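Local coordinates for protein nucleoside-diphosphate-sugar pyrophosphorylase (Vibrio cholerae, PDB 4EVW) that probably transfers a nucleotide to a sugar phosphate, releasing pyrophosphate, to make an activated nucleoside-diphosphate sugar, at residues Y105-T116 against T172-Y183. The protein carries 1 engineered substitution. Sequence-based numbering, arbitrary orientation.
Sequences YQGSITVFNIDT and TGLYHFNRKEDY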
ATOM      1  N   TYR A 105      17.184  -0.268  -8.684  1.00 24.84           N
ATOM      2  CA  TYR A 105      16.563   0.913  -8.095  1.00 21.06           C
ATOM      3  C   TYR A 105      16.877   1.000  -6.603  1.00 23.45           C
ATOM      4  O   TYR A 105      16.684   0.032  -5.867  1.00 21.96           O
ATOM      5  CB  TYR A 105      15.052   0.846  -8.312  1.00 19.38           C
ATOM      6  CG  TYR A 105      14.317   2.006  -7.711  1.00 19.72           C
ATOM      7  CD1 TYR A 105      14.339   3.262  -8.320  1.00 21.57           C
ATOM      8  CD2 TYR A 105      13.624   1.863  -6.509  1.00 20.50           C
ATOM      9  CE1 TYR A 105      13.693   4.344  -7.750  1.00 22.28           C
ATOM     10  CE2 TYR A 105      12.973   2.943  -5.925  1.00 19.31           C
ATOM     11  CZ  TYR A 105      13.011   4.179  -6.552  1.00 20.31           C
ATOM     12  OH  TYR A 105      12.367   5.252  -5.987  1.00 18.55           O
ATOM     13  N   GLN A 106      17.345   2.159  -6.151  1.00 21.50           N
ATOM     14  CA  GLN A 106      17.698   2.320  -4.741  1.00 26.16           C
ATOM     15  C   GLN A 106      16.980   3.486  -4.071  1.00 26.05           C
ATOM     16  O   GLN A 106      17.342   3.892  -2.966  1.00 24.46           O
ATOM     17  CB  GLN A 106      19.209   2.531  -4.609  1.00 27.26           C
ATOM     18  CG  GLN A 106      20.064   1.412  -5.194  1.00 35.91           C
ATOM     19  CD  GLN A 106      19.867   0.090  -4.479  1.00 46.71           C
ATOM     20  OE1 GLN A 106      19.521   0.058  -3.297  1.00 48.04           O
ATOM     21  NE2 GLN A 106      20.102  -1.010  -5.187  1.00 53.12           N
ATOM     22  N   GLY A 107      15.959   4.012  -4.729  1.00 20.70           N
ATOM     23  CA  GLY A 107      15.254   5.155  -4.180  1.00 20.33           C
ATOM     24  C   GLY A 107      14.132   4.845  -3.212  1.00 23.03           C
ATOM     25  O   GLY A 107      14.060   3.761  -2.632  1.00 19.02           O
ATOM     26  N   SER A 108      13.246   5.817  -3.046  1.00 18.99           N
ATOM     27  CA  SER A 108      12.127   5.680  -2.134  1.00 19.91           C
ATOM     28  C   SER A 108      11.054   4.765  -2.697  1.00 21.64           C
ATOM     29  O   SER A 108      10.999   4.514  -3.903  1.00 21.60           O
ATOM     30  CB  SER A 108      11.501   7.052  -1.881  1.00 19.72           C
ATOM     31  OG  SER A 108      10.862   7.523  -3.056  1.00 30.18           O
ATOM     32  N   ILE A 109      10.224   4.230  -1.814  1.00 17.86           N
ATOM     33  CA  ILE A 109       9.098   3.443  -2.272  1.00 20.00           C
ATOM     34  C   ILE A 109       7.879   3.888  -1.490  1.00 20.51           C
ATOM     35  O   ILE A 109       7.932   4.119  -0.279  1.00 18.66           O
ATOM     36  CB  ILE A 109       9.279   1.915  -2.142  1.00 26.33           C
ATOM     37  CG1 ILE A 109       9.567   1.519  -0.704  1.00 25.39           C
ATOM     38  CG2 ILE A 109      10.375   1.433  -3.092  1.00 30.33           C
ATOM     39  CD1 ILE A 109       9.497   0.018  -0.520  1.00 30.90           C
ATOM     40  N   THR A 110       6.788   4.039  -2.220  1.00 18.99           N
ATOM     41  CA  THR A 110       5.522   4.465  -1.657  1.00 18.70           C
ATOM     42  C   THR A 110       4.559   3.328  -1.915  1.00 19.42           C
ATOM     43  O   THR A 110       4.118   3.127  -3.044  1.00 23.14           O
ATOM     44  CB  THR A 110       5.045   5.737  -2.360  1.00 19.84           C
ATOM     45  OG1 THR A 110       6.012   6.770  -2.154  1.00 21.21           O
ATOM     46  CG2 THR A 110       3.704   6.186  -1.814  1.00 24.19           C
ATOM     47  N   VAL A 111       4.252   2.567  -0.873  1.00 16.65           N
ATOM     48  CA  VAL A 111       3.349   1.432  -1.020  1.00 16.47           C
ATOM     49  C   VAL A 111       1.914   1.890  -0.871  1.00 21.04           C
ATOM     50  O   VAL A 111       1.578   2.626   0.047  1.00 20.07           O
ATOM     51  CB  VAL A 111       3.644   0.347   0.031  1.00 21.51           C
ATOM     52  CG1 VAL A 111       2.744  -0.867  -0.202  1.00 20.98           C
ATOM     53  CG2 VAL A 111       5.109  -0.038  -0.034  1.00 23.96           C
ATOM     54  N   PHE A 112       1.063   1.439  -1.782  1.00 17.19           N
ATOM     55  CA  PHE A 112      -0.335   1.825  -1.755  1.00 19.26           C
ATOM     56  C   PHE A 112      -1.149   0.604  -2.160  1.00 29.24           C
ATOM     57  O   PHE A 112      -0.613  -0.327  -2.749  1.00 39.63           O
ATOM     58  CB  PHE A 112      -0.551   2.955  -2.753  1.00 23.19           C
ATOM     59  CG  PHE A 112      -1.897   3.596  -2.663  1.00 28.61           C
ATOM     60  CD1 PHE A 112      -2.294   4.251  -1.502  1.00 33.66           C
ATOM     61  CD2 PHE A 112      -2.766   3.561  -3.746  1.00 23.88           C
ATOM     62  CE1 PHE A 112      -3.543   4.868  -1.424  1.00 38.30           C
ATOM     63  CE2 PHE A 112      -4.013   4.172  -3.681  1.00 27.32           C
ATOM     64  CZ  PHE A 112      -4.403   4.827  -2.520  1.00 32.84           C
ATOM     65  N   ASN A 113      -2.438   0.587  -1.853  1.00 31.14           N
ATOM     66  CA  ASN A 113      -3.214  -0.576  -2.241  1.00 31.71           C
ATOM     67  C   ASN A 113      -4.330  -0.217  -3.202  1.00 29.54           C
ATOM     68  O   ASN A 113      -4.847   0.904  -3.208  1.00 30.60           O
ATOM     69  CB  ASN A 113      -3.744  -1.304  -1.008  1.00 39.69           C
ATOM     70  CG  ASN A 113      -4.761  -0.503  -0.255  1.00 51.64           C
ATOM     71  OD1 ASN A 113      -5.948  -0.542  -0.568  1.00 55.80           O
ATOM     72  ND2 ASN A 113      -4.304   0.243   0.742  1.00 55.57           N
ATOM     73  N   ILE A 114      -4.694  -1.191  -4.018  1.00 27.79           N
ATOM     74  CA  ILE A 114      -5.707  -1.005  -5.033  1.00 29.80           C
ATOM     75  C   ILE A 114      -7.137  -0.872  -4.482  1.00 33.29           C
ATOM     76  O   ILE A 114      -8.064  -0.580  -5.237  1.00 39.91           O
ATOM     77  CB  ILE A 114      -5.586  -2.156  -6.072  1.00 31.73           C
ATOM     78  CG1 ILE A 114      -5.834  -1.613  -7.476  1.00 38.20           C
ATOM     79  CG2 ILE A 114      -6.512  -3.302  -5.719  1.00 39.13           C
ATOM     80  CD1 ILE A 114      -4.823  -0.561  -7.905  1.00 31.25           C
ATOM     81  N   ASP A 115      -7.301  -1.051  -3.168  1.00 27.12           N
ATOM     82  CA  ASP A 115      -8.614  -0.943  -2.514  1.00 29.91           C
ATOM     83  C   ASP A 115      -8.907   0.480  -2.054  1.00 31.26           C
ATOM     84  O   ASP A 115      -9.969   0.750  -1.498  1.00 37.27           O
ATOM     85  CB  ASP A 115      -8.692  -1.810  -1.252  1.00 39.80           C
ATOM     86  CG  ASP A 115      -8.358  -3.255  -1.504  1.00 53.68           C
ATOM     87  OD1 ASP A 115      -8.849  -3.816  -2.504  1.00 53.31           O
ATOM     88  OD2 ASP A 115      -7.617  -3.835  -0.681  1.00 64.34           O
ATOM     89  N   THR A 116      -7.962   1.381  -2.279  1.00 25.69           N
ATOM     90  CA  THR A 116      -8.107   2.746  -1.807  1.00 25.98           C
ATOM     91  C   THR A 116      -7.966   3.791  -2.901  1.00 23.83           C
ATOM     92  O   THR A 116      -7.167   3.621  -3.821  1.00 25.18           O
ATOM     93  CB  THR A 116      -7.029   3.027  -0.737  1.00 31.48           C
ATOM     94  OG1 THR A 116      -7.032   1.965   0.225  1.00 37.99           O
ATOM     95  CG2 THR A 116      -7.290   4.344  -0.031  1.00 29.27           C
ATOM     96  N   THR A 172      -4.250   4.973   5.987  1.00 19.83           N
ATOM     97  CA  THR A 172      -5.061   5.029   4.781  1.00 24.25           C
ATOM     98  C   THR A 172      -4.586   3.910   3.860  1.00 26.78           C
ATOM     99  O   THR A 172      -5.204   3.633   2.839  1.00 31.16           O
ATOM    100  CB  THR A 172      -4.863   6.351   4.025  1.00 25.14           C
ATOM    101  OG1 THR A 172      -3.499   6.442   3.593  1.00 22.56           O
ATOM    102  CG2 THR A 172      -5.194   7.545   4.919  1.00 27.53           C
ATOM    103  N   GLY A 173      -3.475   3.279   4.222  1.00 24.90           N
ATOM    104  CA  GLY A 173      -2.936   2.222   3.388  1.00 24.33           C
ATOM    105  C   GLY A 173      -1.772   2.720   2.551  1.00 27.20           C
ATOM    106  O   GLY A 173      -1.232   1.985   1.722  1.00 27.01           O
ATOM    107  N   LEU A 174      -1.395   3.983   2.741  1.00 21.94           N
ATOM    108  CA  LEU A 174      -0.259   4.537   2.012  1.00 18.01           C
ATOM    109  C   LEU A 174       0.910   4.569   2.988  1.00 19.40           C
ATOM    110  O   LEU A 174       0.859   5.250   4.013  1.00 21.71           O
ATOM    111  CB  LEU A 174      -0.565   5.945   1.491  1.00 17.59           C
ATOM    112  CG  LEU A 174       0.543   6.474   0.574  1.00 24.03           C
ATOM    113  CD1 LEU A 174      -0.064   7.225  -0.600  1.00 32.38           C
ATOM    114  CD2 LEU A 174       1.498   7.347   1.373  1.00 26.42           C
ATOM    115  N   TYR A 175       1.950   3.804   2.667  1.00 16.73           N
ATOM    116  CA  TYR A 175       3.139   3.694   3.499  1.00 16.38           C
ATOM    117  C   TYR A 175       4.356   4.111   2.695  1.00 20.42           C
ATOM    118  O   TYR A 175       4.720   3.450   1.722  1.00 21.00           O
ATOM    119  CB  TYR A 175       3.329   2.248   3.954  1.00 14.95           C
ATOM    120  CG  TYR A 175       2.120   1.665   4.633  1.00 20.16           C
ATOM    121  CD1 TYR A 175       1.279   0.772   3.965  1.00 23.34           C
ATOM    122  CD2 TYR A 175       1.814   2.005   5.947  1.00 18.29           C
ATOM    123  CE1 TYR A 175       0.162   0.231   4.598  1.00 27.12           C
ATOM    124  CE2 TYR A 175       0.704   1.475   6.586  1.00 22.62           C
ATOM    125  CZ  TYR A 175      -0.117   0.589   5.910  1.00 26.64           C
ATOM    126  OH  TYR A 175      -1.210   0.059   6.550  1.00 26.85           O
ATOM    127  N   HIS A 176       4.996   5.193   3.114  1.00 17.42           N
ATOM    128  CA  HIS A 176       6.157   5.696   2.404  1.00 17.80           C
ATOM    129  C   HIS A 176       7.458   5.400   3.141  1.00 17.90           C
ATOM    130  O   HIS A 176       7.521   5.493   4.370  1.00 18.13           O
ATOM    131  CB  HIS A 176       6.016   7.210   2.204  1.00 17.22           C
ATOM    132  CG  HIS A 176       7.141   7.822   1.424  1.00 18.58           C
ATOM    133  ND1 HIS A 176       7.235   7.725   0.052  1.00 22.25           N
ATOM    134  CD2 HIS A 176       8.217   8.532   1.828  1.00 22.88           C
ATOM    135  CE1 HIS A 176       8.325   8.355  -0.356  1.00 20.55           C
ATOM    136  NE2 HIS A 176       8.939   8.853   0.702  1.00 24.20           N
ATOM    137  N   PHE A 177       8.480   5.024   2.375  1.00 14.31           N
ATOM    138  CA  PHE A 177       9.818   4.757   2.903  1.00 18.63           C
ATOM    139  C   PHE A 177      10.790   5.537   2.026  1.00 19.79           C
ATOM    140  O   PHE A 177      10.767   5.405   0.800  1.00 16.26           O
ATOM    141  CB  PHE A 177      10.162   3.266   2.830  1.00 18.77           C
ATOM    142  CG  PHE A 177       9.215   2.389   3.598  1.00 18.37           C
ATOM    143  CD1 PHE A 177       7.980   2.052   3.066  1.00 16.38           C
ATOM    144  CD2 PHE A 177       9.557   1.914   4.858  1.00 18.95           C
ATOM    145  CE1 PHE A 177       7.089   1.250   3.779  1.00 22.38           C
ATOM    146  CE2 PHE A 177       8.676   1.109   5.582  1.00 20.38           C
ATOM    147  CZ  PHE A 177       7.439   0.777   5.040  1.00 21.41           C
ATOM    148  N   ASN A 178      11.644   6.347   2.646  1.00 17.41           N
ATOM    149  CA  ASN A 178      12.599   7.149   1.885  1.00 17.69           C
ATOM    150  C   ASN A 178      13.632   6.303   1.135  1.00 20.62           C
ATOM    151  O   ASN A 178      14.124   6.713   0.085  1.00 20.19           O
ATOM    152  CB  ASN A 178      13.315   8.138   2.813  1.00 22.59           C
ATOM    153  CG  ASN A 178      14.132   9.159   2.048  1.00 26.64           C
ATOM    154  OD1 ASN A 178      13.631   9.795   1.118  1.00 27.15           O
ATOM    155  ND2 ASN A 178      15.392   9.324   2.434  1.00 30.03           N
ATOM    156  N   ARG A 179      13.955   5.127   1.670  1.00 17.90           N
ATOM    157  CA  ARG A 179      14.928   4.235   1.032  1.00 18.63           C
ATOM    158  C   ARG A 179      14.425   2.800   0.939  1.00 20.98           C
ATOM    159  O   ARG A 179      13.987   2.223   1.932  1.00 20.12           O
ATOM    160  CB  ARG A 179      16.255   4.242   1.799  1.00 21.11           C
ATOM    161  CG  ARG A 179      16.979   5.580   1.771  1.00 32.51           C
ATOM    162  CD  ARG A 179      18.368   5.482   2.396  1.00 44.04           C
ATOM    163  NE  ARG A 179      19.173   6.661   2.091  1.00 56.25           N
ATOM    164  CZ  ARG A 179      20.232   6.662   1.286  1.00 60.74           C
ATOM    165  NH1 ARG A 179      20.627   5.538   0.701  1.00 60.98           N
ATOM    166  NH2 ARG A 179      20.891   7.790   1.056  1.00 58.02           N
ATOM    167  N   LYS A 180      14.499   2.229  -0.260  1.00 19.26           N
ATOM    168  CA  LYS A 180      14.065   0.853  -0.481  1.00 19.19           C
ATOM    169  C   LYS A 180      14.817  -0.058   0.482  1.00 20.10           C
ATOM    170  O   LYS A 180      14.241  -0.989   1.045  1.00 20.88           O
ATOM    171  CB  LYS A 180      14.365   0.416  -1.922  1.00 21.58           C
ATOM    172  CG  LYS A 180      13.957  -1.023  -2.229  1.00 28.05           C
ATOM    173  CD  LYS A 180      14.571  -1.550  -3.527  1.00 29.21           C
ATOM    174  CE  LYS A 180      16.065  -1.825  -3.376  1.00 32.24           C
ATOM    175  NZ  LYS A 180      16.629  -2.459  -4.603  1.00 34.13           N
ATOM    176  N   GLU A 181      16.106   0.212   0.672  1.00 20.15           N
ATOM    177  CA  GLU A 181      16.906  -0.623   1.562  1.00 22.91           C
ATOM    178  C   GLU A 181      16.412  -0.657   3.006  1.00 21.51           C
ATOM    179  O   GLU A 181      16.556  -1.681   3.680  1.00 21.16           O
ATOM    180  CB  GLU A 181      18.386  -0.217   1.511  1.00 28.93           C
ATOM    181  CG  GLU A 181      19.115  -0.772   0.284  1.00 50.56           C
ATOM    182  CD  GLU A 181      18.837  -2.256   0.056  1.00 62.64           C
ATOM    183  OE1 GLU A 181      19.112  -3.068   0.967  1.00 63.08           O
ATOM    184  OE2 GLU A 181      18.340  -2.610  -1.036  1.00 65.37           O
ATOM    185  N   ASP A 182      15.830   0.442   3.483  1.00 22.38           N
ATOM    186  CA  ASP A 182      15.303   0.474   4.847  1.00 20.41           C
ATOM    187  C   ASP A 182      14.071  -0.421   4.933  1.00 21.71           C
ATOM    188  O   ASP A 182      13.855  -1.105   5.937  1.00 19.62           O
ATOM    189  CB  ASP A 182      14.931   1.898   5.271  1.00 21.51           C
ATOM    190  CG  ASP A 182      16.145   2.790   5.454  1.00 28.65           C
ATOM    191  OD1 ASP A 182      17.237   2.263   5.753  1.00 31.41           O
ATOM    192  OD2 ASP A 182      16.003   4.021   5.311  1.00 30.95           O
ATOM    193  N   TYR A 183      13.254  -0.411   3.885  1.00 19.97           N
ATOM    194  CA  TYR A 183      12.080  -1.272   3.858  1.00 21.61           C
ATOM    195  C   TYR A 183      12.525  -2.730   3.926  1.00 19.41           C
ATOM    196  O   TYR A 183      12.014  -3.510   4.726  1.00 18.44           O
ATOM    197  CB  TYR A 183      11.276  -1.093   2.565  1.00 22.52           C
ATOM    198  CG  TYR A 183      10.142  -2.088   2.476  1.00 20.39           C
ATOM    199  CD1 TYR A 183       8.898  -1.804   3.040  1.00 19.92           C
ATOM    200  CD2 TYR A 183      10.337  -3.352   1.907  1.00 18.58           C
ATOM    201  CE1 TYR A 183       7.877  -2.755   3.052  1.00 20.11           C
ATOM    202  CE2 TYR A 183       9.323  -4.309   1.918  1.00 19.19           C
ATOM    203  CZ  TYR A 183       8.097  -4.004   2.491  1.00 19.56           C
ATOM    204  OH  TYR A 183       7.100  -4.949   2.537  1.00 23.82           O
TER
HETATM  205  O   HOH W   1      17.718   1.996  -1.017  1.00 22.88           O
HETATM  206  O   HOH W   2      -1.499  -0.851   1.628  1.00 39.99           O
HETATM  207  O   HOH W   3      -6.355   1.011   2.659  1.00 42.45           O
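With chi1 at -177°, CG of His176 lies anti to the backbone N and the imidazole reaches across to Thr110. Thr110 OG1 and His176 ND1 hydrogen-bond at 2.7 Å, the hydroxyl sitting at the ring edge near its plane. The methyl branch of the same threonine, CG2, packs on CG of Leu174 at 4.0 Å, and CD1 of that leucine meets CD1 of the Phe112 ring. Beneath these side chains, strands 109-111 and 174-177 run antiparallel: Ile109 with Phe177 and Val111 with Tyr175 are hydrogen-bonded pairs flanking the non-hydrogen-bonded pair Thr110 and His176. Strand 109-111 also pairs in parallel with strand 2-5, joining the parallel strands on that side to the antiparallel strand 174-177 within a mixed sheet, as in the nucleotidyltransferase-like alpha/beta fold expected for a sugar-nucleotide pyrophosphorylase. On the opposite face, Ile109 CD1 presses against CG of Tyr183 at 3.7 Å, the two side chains crossing at about a right angle, while CD1 of Tyr183 lies over one face of the Phe177 ring, offset toward its rim. Val111 and Tyr183 both rest on Val91 of helix 87-100. At the start of helix 180-191, Lys180 N bonds Gly107 O, and the Lys180 side chain, bent at chi3 (73°), lets NZ donate a hydrogen bond to Tyr105 O at 2.8 Å. Near Gly173, a water accepts from Asn113 ND2 and donates to Gly173 O; another joins ND2, Thr116 OG1 and Thr172 O.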